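Long-range contact in N-isopropylammelide isopropylaminohydrolase (Burkholderia multivorans ATCC 17616, PDB 6NBO), which is a zinc-binding enzyme of the amidohydrolase family, built on a TIM-barrel fold with its metal site at one end of the barrel: residues K70-M75 with R307-P312. Residues are numbered along the deposited sequence; the frame is centred on the assembly and turned at random.
Sequences KTHWGM and RDTWTP. With EDO (1,2-ethanediol), chain I.
His72 N donates to Arg307 O (2.8 Å, 152° at the hydrogen), the one hydrogen bond between 70-75 and 307-312. The His72 side chain then runs on over the same backbone: its CB lies 3.2 Å from Arg307 O, CD2 approaches Asp308 CA, and NE2 meets the methyl CG2 of Thr309 at 3.6 Å. The ring sits among Tyr78, Tyr96 and His102, where a flat side chain packs well. Lys70 makes a longer journey. Its CB passes Asp308 CB and OD2, CD remains 4.0 Å from Asp308 OD2, and a bend at the last torsion (chi4 -73°) brings NZ near Trp310 NE1. Both nitrogens are held by Glu93 of helix 89-97, NZ in a salt bridge and NE1 in a hydrogen bond. A long side chain ending in a cation suits this place because it reaches two carboxylates, Glu93 and Asp128, and Gln161 OE1, which satisfy the buried ammonium. In this amidohydrolase TIM barrel the contact joins the loops after strands 56-66 and 299-301, the first and last of the eight parallel barrel strands, and the Trp310 side chain is about 6 Å from a zinc ion. Asp308 shapes its own loop: OD1 accepts from Trp310 N in an Asx turn and from Thr311 N nearly along the C-O axis. Thr71 OG1 likewise accepts from Trp73 N at 3.0 Å, an ST turn, and donates to Val306 O just before Arg307; a hydroxyl can do both. The Arg307 chain carries its guanidinium to Trp73, whose CZ3 lies 3.5 Å over one guanidinium face with the planes 44° apart. A 1,2-ethanediol molecule covers one face of the indole and takes a hydrogen bond from Gly74 N, whose residue has the positive phi that glycine readily adopts in a type II turn.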
loop_
_atom_site.group_PDB
_atom_site.type_symbol
_atom_site.label_atom_id
_atom_site.label_comp_id
_atom_site.label_asym_id
_atom_site.label_seq_id
_atom_site.Cartn_x
_atom_site.Cartn_y
_atom_site.Cartn_z
ATOM N N LYS A 70 -5.154 -12.694 4.032
ATOM C CA LYS A 70 -5.716 -12.954 5.358
ATOM C C LYS A 70 -7.177 -12.547 5.490
ATOM O O LYS A 70 -7.837 -12.972 6.448
ATOM C CB LYS A 70 -4.950 -12.184 6.444
ATOM C CG LYS A 70 -3.478 -12.512 6.682
ATOM C CD LYS A 70 -2.956 -11.533 7.748
ATOM C CE LYS A 70 -1.439 -11.560 7.920
ATOM N NZ LYS A 70 -0.946 -12.781 8.618
ATOM N N THR A 71 -7.669 -11.699 4.588
ATOM C CA THR A 71 -8.945 -11.018 4.782
ATOM C C THR A 71 -10.108 -11.995 4.756
ATOM O O THR A 71 -10.082 -13.011 4.054
ATOM C CB THR A 71 -9.165 -9.951 3.702
ATOM O OG1 THR A 71 -10.356 -9.214 4.002
ATOM C CG2 THR A 71 -9.302 -10.583 2.316
ATOM N N HIS A 72 -11.135 -11.676 5.548
ATOM C CA HIS A 72 -12.422 -12.359 5.479
ATOM C C HIS A 72 -13.456 -11.544 4.709
ATOM O O HIS A 72 -14.664 -11.773 4.862
ATOM C CB HIS A 72 -12.931 -12.683 6.883
ATOM C CG HIS A 72 -12.102 -13.703 7.599
ATOM N ND1 HIS A 72 -12.634 -14.586 8.515
ATOM C CD2 HIS A 72 -10.778 -13.987 7.529
ATOM C CE1 HIS A 72 -11.674 -15.365 8.983
ATOM N NE2 HIS A 72 -10.537 -15.021 8.403
ATOM N N TRP A 73 -13.003 -10.588 3.906
ATOM C CA TRP A 73 -13.911 -9.813 3.067
ATOM C C TRP A 73 -14.792 -10.750 2.251
ATOM O O TRP A 73 -14.305 -11.720 1.667
ATOM C CB TRP A 73 -13.119 -8.891 2.143
ATOM C CG TRP A 73 -13.976 -7.794 1.577
ATOM C CD1 TRP A 73 -14.635 -7.789 0.376
ATOM C CD2 TRP A 73 -14.294 -6.551 2.216
ATOM N NE1 TRP A 73 -15.337 -6.608 0.228
ATOM C CE2 TRP A 73 -15.142 -5.833 1.342
ATOM C CE3 TRP A 73 -13.939 -5.973 3.442
ATOM C CZ2 TRP A 73 -15.643 -4.569 1.658
ATOM C CZ3 TRP A 73 -14.441 -4.715 3.754
ATOM C CH2 TRP A 73 -15.278 -4.030 2.865
ATOM N N GLY A 74 -16.097 -10.483 2.251
ATOM C CA GLY A 74 -17.034 -11.333 1.550
ATOM C C GLY A 74 -17.425 -12.600 2.273
ATOM O O GLY A 74 -18.293 -13.331 1.781
ATOM N N MET A 75 -16.830 -12.885 3.417
ATOM C CA MET A 75 -17.169 -14.051 4.211
ATOM C C MET A 75 -18.075 -13.652 5.362
ATOM O O MET A 75 -18.230 -12.466 5.663
ATOM C CB MET A 75 -15.893 -14.707 4.743
ATOM C CG MET A 75 -14.919 -15.167 3.664
ATOM S SD MET A 75 -13.383 -15.766 4.411
ATOM C CE MET A 75 -13.999 -16.848 5.692
ATOM N N ARG A 307 -10.469 -6.769 8.072
ATOM C CA ARG A 307 -11.475 -7.737 8.529
ATOM C C ARG A 307 -10.938 -9.169 8.516
ATOM O O ARG A 307 -11.448 -10.052 7.821
ATOM C CB ARG A 307 -12.748 -7.627 7.686
ATOM C CG ARG A 307 -13.412 -6.277 7.818
ATOM C CD ARG A 307 -14.901 -6.302 7.473
ATOM N NE ARG A 307 -15.327 -4.934 7.210
ATOM C CZ ARG A 307 -16.459 -4.583 6.612
ATOM N NH1 ARG A 307 -17.335 -5.504 6.214
ATOM N NH2 ARG A 307 -16.706 -3.294 6.413
ATOM N N ASP A 308 -9.870 -9.385 9.280
ATOM C CA ASP A 308 -9.264 -10.708 9.339
ATOM C C ASP A 308 -9.311 -11.195 10.779
ATOM O O ASP A 308 -10.111 -10.677 11.565
ATOM C CB ASP A 308 -7.843 -10.685 8.740
ATOM C CG ASP A 308 -6.906 -9.692 9.419
ATOM O OD1 ASP A 308 -7.036 -9.441 10.636
ATOM O OD2 ASP A 308 -6.011 -9.179 8.717
ATOM N N THR A 309 -8.513 -12.203 11.148
ATOM C CA THR A 309 -8.586 -12.677 12.526
ATOM C C THR A 309 -7.782 -11.812 13.489
ATOM O O THR A 309 -7.917 -11.989 14.706
ATOM C CB THR A 309 -8.119 -14.139 12.647
ATOM O OG1 THR A 309 -6.696 -14.215 12.475
ATOM C CG2 THR A 309 -8.812 -15.026 11.616
ATOM N N TRP A 310 -6.950 -10.900 12.979
ATOM C CA TRP A 310 -6.241 -9.943 13.826
ATOM C C TRP A 310 -7.103 -8.725 14.135
ATOM O O TRP A 310 -7.146 -8.258 15.279
ATOM C CB TRP A 310 -4.951 -9.459 13.155
ATOM C CG TRP A 310 -3.860 -10.459 12.960
ATOM C CD1 TRP A 310 -3.808 -11.452 12.024
ATOM C CD2 TRP A 310 -2.621 -10.520 13.679
ATOM N NE1 TRP A 310 -2.627 -12.145 12.136
ATOM C CE2 TRP A 310 -1.880 -11.593 13.144
ATOM C CE3 TRP A 310 -2.075 -9.781 14.734
ATOM C CZ2 TRP A 310 -0.621 -11.946 13.626
ATOM C CZ3 TRP A 310 -0.824 -10.133 15.212
ATOM C CH2 TRP A 310 -0.112 -11.207 14.659
ATOM N N THR A 311 -7.760 -8.163 13.116
ATOM C CA THR A 311 -8.430 -6.878 13.289
ATOM C C THR A 311 -9.782 -6.889 12.591
ATOM O O THR A 311 -9.904 -7.430 11.486
ATOM C CB THR A 311 -7.575 -5.719 12.748
ATOM O OG1 THR A 311 -8.259 -4.473 12.951
ATOM C CG2 THR A 311 -7.285 -5.878 11.245
ATOM N N PRO A 312 -10.821 -6.342 13.229
ATOM C CA PRO A 312 -12.100 -6.149 12.534
ATOM C C PRO A 312 -12.114 -4.912 11.666
ATOM O O PRO A 312 -13.085 -4.709 10.925
ATOM C CB PRO A 312 -13.099 -6.004 13.689
ATOM C CG PRO A 312 -12.279 -5.291 14.750
ATOM C CD PRO A 312 -10.888 -5.899 14.637
HETATM C C1 EDO I . -17.739 -7.268 3.445
HETATM O O1 EDO I . -17.325 -8.611 3.736
HETATM C C2 EDO I . -18.400 -7.206 2.075
HETATM O O2 EDO I . -19.408 -8.223 1.993
#